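Side-chain contacts in tautomerase (Advenella mimigardefordensis DPN7, PDB 6VVW), which belongs to the tautomerase family of the MIF clan, with a chain built on beta-alpha-beta units and three copies in the assembly: residues T25-I28 / E29-L32; D74-K77 / A78-A82; A83-K86 / T87-T91. One frame throughout, in Å; residues are numbered along the deposited sequence.

How the contacts relate
All three contacts are local: contacts 2 and 3 lie within helix 74-92, and contact 1 runs from the last turn of helix 16-30 into the residues after it. Each mixes buried and exposed residues. Contacts 2 and 3 adjoin, contact 2 on the first turns of the helix and contact 3 toward its end. The two helices meet through them. V27 of contact 1 packs on A83, I84 and T87 of contact 3, while T31 and L32 reach V76 and F80 of contact 2. Their chemistry differs with place. Contact 1 has a threonine hydroxyl at two late carbonyls. Contact 2 adds a valine-phenylalanine pair to the helix bonds. Contact 3 adds threonine hydroxyls to regular helix bonds.

Contact 1: T25-I28 / E29-L32; sequences TKVI and EQTL
E29 opens the last turn of helix 16-30, the helix of the beta-alpha-beta unit between strands 3-8 and 40-43. Its N donates to T25 O at 3.0 Å. Its side chain folds back along the helix surface. CG sits beside the backbone N (chi1 -31°), so the carboxylate is carried over K26. There E29 OE1 comes 3.1 Å from K26 CA and 3.4 Å from K26 CD, and the two side chains cross at a slant. The charges stay apart, with K26 NZ 5.1 Å from E29 OE1, so any attraction is probably modest. Q30 comes next. Its N binds K26 O. The start of its side chain covers the same oxygen, with CG 3.2 Å away, and OE1 ends near V27 CG2. T31 has left the helix. Its buried side chain turns back toward the last carbonyls, and F80 of helix 74-92 packs against it. The hydroxyl has one proton and two carbonyls within reach, V27 O and I28 O, and the choice is not settled. The very short approach to V27 O is doubtful as modelled. The methyl group lies across V27, with T31 CG2 4.2 Å from V27 CG1.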
# COMPACT_ATOMS: atom_id res chain seq x y z
N THR A 25 10.88 10.47 -10.76
CA THR A 25 9.95 11.17 -11.63
C THR A 25 10.49 11.22 -13.06
O THR A 25 9.82 10.78 -14.00
CB THR A 25 9.70 12.57 -11.10
OG1 THR A 25 9.18 12.49 -9.77
CG2 THR A 25 8.70 13.27 -11.96
N LYS A 26 11.71 11.73 -13.23
CA LYS A 26 12.26 11.88 -14.57
C LYS A 26 12.33 10.55 -15.32
O LYS A 26 12.24 10.51 -16.55
CB LYS A 26 13.64 12.53 -14.49
CG LYS A 26 14.14 13.13 -15.79
CD LYS A 26 13.92 14.64 -15.88
CE LYS A 26 14.79 15.22 -17.02
NZ LYS A 26 14.76 16.72 -17.13
N VAL A 27 12.48 9.44 -14.58
CA VAL A 27 12.50 8.12 -15.19
C VAL A 27 11.09 7.62 -15.43
O VAL A 27 10.86 6.81 -16.34
CB VAL A 27 13.31 7.13 -14.32
CG1 VAL A 27 12.85 5.70 -14.49
CG2 VAL A 27 14.78 7.20 -14.64
N ILE A 28 10.12 8.12 -14.66
CA ILE A 28 8.74 7.71 -14.90
C ILE A 28 8.20 8.36 -16.16
O ILE A 28 7.50 7.72 -16.95
CB ILE A 28 7.87 7.98 -13.68
CG1 ILE A 28 8.23 6.99 -12.59
CG2 ILE A 28 6.45 7.73 -14.03
CD1 ILE A 28 7.31 7.01 -11.44
N GLU A 29 8.55 9.63 -16.41
CA GLU A 29 8.35 10.16 -17.75
C GLU A 29 9.15 9.34 -18.76
O GLU A 29 8.60 8.81 -19.73
CB GLU A 29 8.81 11.60 -17.87
CG GLU A 29 8.72 12.48 -16.67
CD GLU A 29 9.65 13.66 -16.85
OE1 GLU A 29 10.88 13.43 -16.85
OE2 GLU A 29 9.16 14.80 -17.07
N GLN A 30 10.46 9.24 -18.54
CA GLN A 30 11.37 8.60 -19.47
C GLN A 30 10.91 7.19 -19.82
O GLN A 30 11.44 6.57 -20.76
CB GLN A 30 12.78 8.56 -18.88
CG GLN A 30 13.66 9.72 -19.28
CD GLN A 30 15.10 9.45 -18.97
OE1 GLN A 30 15.43 8.50 -18.27
NE2 GLN A 30 15.98 10.27 -19.51
N THR A 31 9.94 6.68 -19.08
CA THR A 31 9.37 5.34 -19.26
C THR A 31 7.99 5.39 -19.91
O THR A 31 7.07 4.70 -19.49
CB THR A 31 9.29 4.64 -17.92
OG1 THR A 31 8.94 5.61 -16.93
CG2 THR A 31 10.64 3.99 -17.58
N LEU A 32 7.85 6.26 -20.92
CA LEU A 32 6.70 6.39 -21.82
C LEU A 32 5.38 6.65 -21.10
O LEU A 32 5.10 6.10 -20.03
CB LEU A 32 6.57 5.14 -22.71
CG LEU A 32 7.39 5.12 -24.01
CD1 LEU A 32 7.90 3.70 -24.33
CD2 LEU A 32 6.60 5.67 -25.19

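Contact 2: D74-K77 / A78-A82; sequences DEVK and ANFLA
F80 lies beside V76, one turn on in helix 74-92, and the two side chains point the same way. This helix is the middle of the beta-alpha-beta unit formed with strands 62-69 and 99-106. F80 can be followed outward from the backbone. Its CB lies 3.2 Å from K77 O. CG is next, placed beside the backbone N and anti to the carbonyl carbon (chi1 -78°). This tips the ring back toward the preceding turn. CD1 then comes 2.9 Å from V76 O. That oxygen sits at the ring edge, near the ring plane, and it also accepts the hydrogen bond from F80 N. CE1 ends 4.1 Å from V76 CG2, an aliphatic-to-aromatic contact. V76 CG2 is anti to its own backbone N, which sets this methyl alongside the ring. The ring also meets T31 and L32, just past the end of helix 16-30. L81 and K77 face another way, and both touch L103 of strand 99-106. K77 runs extended beyond CG. Its NZ has a weak hydrogen bond to R72 O and a long, weak ion pair with D105. L81 also rests on G116 of the third subunit, so this side of the helix meets both the sheet and the assembly. L81 N binds K77 O at 3.0 Å with an N-H...O angle of 168°. The branch carbon L81 CG stands 3.1 Å from the same K77 O.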
# COMPACT_ATOMS: atom_id res chain seq x y z
N ASP A 74 3.80 -5.17 -21.33
CA ASP A 74 4.78 -5.98 -20.64
C ASP A 74 6.19 -5.46 -20.82
O ASP A 74 7.05 -5.64 -19.95
CB ASP A 74 4.74 -7.41 -21.15
CG ASP A 74 3.72 -8.24 -20.44
OD1 ASP A 74 2.93 -7.64 -19.68
OD2 ASP A 74 3.70 -9.47 -20.64
N GLU A 75 6.47 -4.85 -21.95
CA GLU A 75 7.86 -4.49 -22.15
C GLU A 75 8.13 -3.07 -21.72
O GLU A 75 9.23 -2.78 -21.26
CB GLU A 75 8.30 -4.73 -23.59
CG GLU A 75 7.39 -4.24 -24.67
CD GLU A 75 8.03 -4.39 -26.03
OE1 GLU A 75 9.18 -4.88 -26.11
OE2 GLU A 75 7.40 -3.99 -27.03
N VAL A 76 7.16 -2.18 -21.82
CA VAL A 76 7.40 -0.89 -21.21
C VAL A 76 7.41 -1.03 -19.70
O VAL A 76 8.24 -0.43 -19.01
CB VAL A 76 6.39 0.16 -21.70
CG1 VAL A 76 5.07 0.03 -20.98
CG2 VAL A 76 6.97 1.54 -21.50
N LYS A 77 6.52 -1.86 -19.15
CA LYS A 77 6.57 -2.14 -17.73
C LYS A 77 7.91 -2.76 -17.36
O LYS A 77 8.61 -2.28 -16.45
CB LYS A 77 5.44 -3.08 -17.34
CG LYS A 77 4.07 -2.57 -17.67
CD LYS A 77 3.06 -3.66 -17.36
CE LYS A 77 1.63 -3.24 -17.68
NZ LYS A 77 0.73 -4.44 -17.81
N ALA A 78 8.29 -3.80 -18.09
CA ALA A 78 9.64 -4.34 -17.99
C ALA A 78 10.69 -3.26 -18.11
O ALA A 78 11.83 -3.47 -17.69
CB ALA A 78 9.87 -5.38 -19.08
N ASN A 79 10.36 -2.11 -18.68
CA ASN A 79 11.37 -1.08 -18.81
C ASN A 79 11.44 -0.22 -17.56
O ASN A 79 12.54 0.05 -17.06
CB ASN A 79 11.11 -0.24 -20.05
CG ASN A 79 11.63 -0.90 -21.31
OD1 ASN A 79 11.79 -2.13 -21.36
ND2 ASN A 79 11.91 -0.10 -22.33
N PHE A 80 10.27 0.21 -17.07
CA PHE A 80 10.15 0.79 -15.74
C PHE A 80 11.02 0.05 -14.75
O PHE A 80 11.86 0.64 -14.07
CB PHE A 80 8.71 0.69 -15.24
CG PHE A 80 7.79 1.70 -15.80
CD1 PHE A 80 7.31 1.58 -17.08
CD2 PHE A 80 7.34 2.73 -15.02
CE1 PHE A 80 6.42 2.49 -17.58
CE2 PHE A 80 6.45 3.65 -15.51
CZ PHE A 80 5.99 3.54 -16.80
N LEU A 81 10.79 -1.26 -14.64
CA LEU A 81 11.45 -2.04 -13.61
C LEU A 81 12.96 -1.91 -13.68
O LEU A 81 13.63 -1.77 -12.64
CB LEU A 81 11.02 -3.50 -13.73
CG LEU A 81 9.50 -3.62 -13.76
CD1 LEU A 81 9.02 -5.07 -13.80
CD2 LEU A 81 8.96 -2.91 -12.55
N ALA A 82 13.52 -1.92 -14.89
CA ALA A 82 14.97 -1.92 -15.04
C ALA A 82 15.56 -0.54 -14.77
O ALA A 82 16.58 -0.41 -14.08
CB ALA A 82 15.33 -2.39 -16.45

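Contact 3: A83-K86 / T87-T91; sequences AINK and TAVTT
A83 to K86 and T87 to T90 are joined by four successive i to i+4 backbone bonds, each 2.9 Å between N and O. T87 N goes to A83 O, A88 N to I84 O, V89 N to N85 O and T90 N to K86 O. The run is regular alpha helix, the later part of helix 74-92. The side chains add to it. T87 is buried. Its OG1 is anti to its carbonyl carbon and beside the backbone N (chi1 -68°). From there it points back down the helix and donates to A83 O at 3.2 Å. The amide and the hydroxyl of T87 approach that oxygen from opposite faces of the carbonyl plane. N85 and V89 cross at an angle, with N85 OD1 3.9 Å from V89 CG2. The other end of the amide, N85 ND2, donates to D96 O, which probably helps to set the turn of the group. N85, A88 and V89 all touch I99 of strand 99-106, so this side of the helix packs on the sheet. T87 also packs on V27 of helix 16-30. The exposed T90 holds its OG1 between its backbone N and carbonyl carbon (chi1 54°). It donates to T87 O at 2.7 Å, and T91 OG1 in turn donates to T90 OG1 at 3.2 Å. T87 O also takes T91 N. Two carbonyls, A83 O and T87 O, therefore each accept a hydroxyl besides a backbone amide. The three threonine hydroxyls each donate within their own helix, and the buried T87 hydroxyl has a partner where it packs against a hydrophobic neighbour.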
# COMPACT_ATOMS: atom_id res chain seq x y z
N ALA A 83 14.94 0.52 -15.31
CA ALA A 83 15.49 1.84 -15.06
C ALA A 83 15.24 2.30 -13.63
O ALA A 83 16.01 3.11 -13.11
CB ALA A 83 14.91 2.86 -16.03
N ILE A 84 14.19 1.80 -12.99
CA ILE A 84 13.79 2.26 -11.66
C ILE A 84 14.57 1.53 -10.59
O ILE A 84 14.89 2.11 -9.53
CB ILE A 84 12.27 2.10 -11.49
CG1 ILE A 84 11.53 3.33 -12.00
CG2 ILE A 84 11.91 1.88 -10.06
CD1 ILE A 84 10.09 3.03 -12.38
N ASN A 85 14.88 0.26 -10.83
CA ASN A 85 15.93 -0.39 -10.05
C ASN A 85 17.27 0.31 -10.27
O ASN A 85 18.06 0.47 -9.33
CB ASN A 85 15.99 -1.87 -10.40
CG ASN A 85 17.08 -2.62 -9.67
OD1 ASN A 85 18.24 -2.56 -10.05
ND2 ASN A 85 16.70 -3.36 -8.64
N LYS A 86 17.55 0.75 -11.51
CA LYS A 86 18.78 1.48 -11.77
C LYS A 86 18.87 2.73 -10.91
O LYS A 86 19.89 2.99 -10.27
CB LYS A 86 18.87 1.84 -13.25
CG LYS A 86 20.16 2.56 -13.66
CD LYS A 86 20.86 1.81 -14.77
CE LYS A 86 21.54 0.57 -14.20
NZ LYS A 86 22.32 -0.24 -15.18
N THR A 87 17.80 3.52 -10.90
CA THR A 87 17.79 4.79 -10.16
C THR A 87 17.85 4.55 -8.66
O THR A 87 18.63 5.18 -7.94
CB THR A 87 16.54 5.59 -10.53
OG1 THR A 87 16.64 6.02 -11.89
CG2 THR A 87 16.37 6.80 -9.65
N ALA A 88 16.99 3.64 -8.18
CA ALA A 88 17.00 3.30 -6.77
C ALA A 88 18.39 2.91 -6.32
O ALA A 88 18.85 3.33 -5.25
CB ALA A 88 16.02 2.16 -6.50
N VAL A 89 19.07 2.12 -7.12
CA VAL A 89 20.44 1.75 -6.78
C VAL A 89 21.33 2.98 -6.76
O VAL A 89 21.99 3.28 -5.75
CB VAL A 89 20.96 0.69 -7.75
CG1 VAL A 89 22.46 0.61 -7.66
CG2 VAL A 89 20.37 -0.64 -7.42
N THR A 90 21.38 3.72 -7.88
CA THR A 90 22.33 4.82 -8.01
C THR A 90 22.23 5.78 -6.84
O THR A 90 23.22 6.08 -6.18
CB THR A 90 22.12 5.59 -9.32
OG1 THR A 90 20.76 6.01 -9.42
CG2 THR A 90 22.46 4.74 -10.54
N THR A 91 21.01 6.24 -6.54
CA THR A 91 20.81 7.39 -5.67
C THR A 91 20.22 7.04 -4.30
O THR A 91 20.15 7.93 -3.44
CB THR A 91 19.94 8.42 -6.40
OG1 THR A 91 20.51 8.66 -7.68
CG2 THR A 91 19.91 9.74 -5.69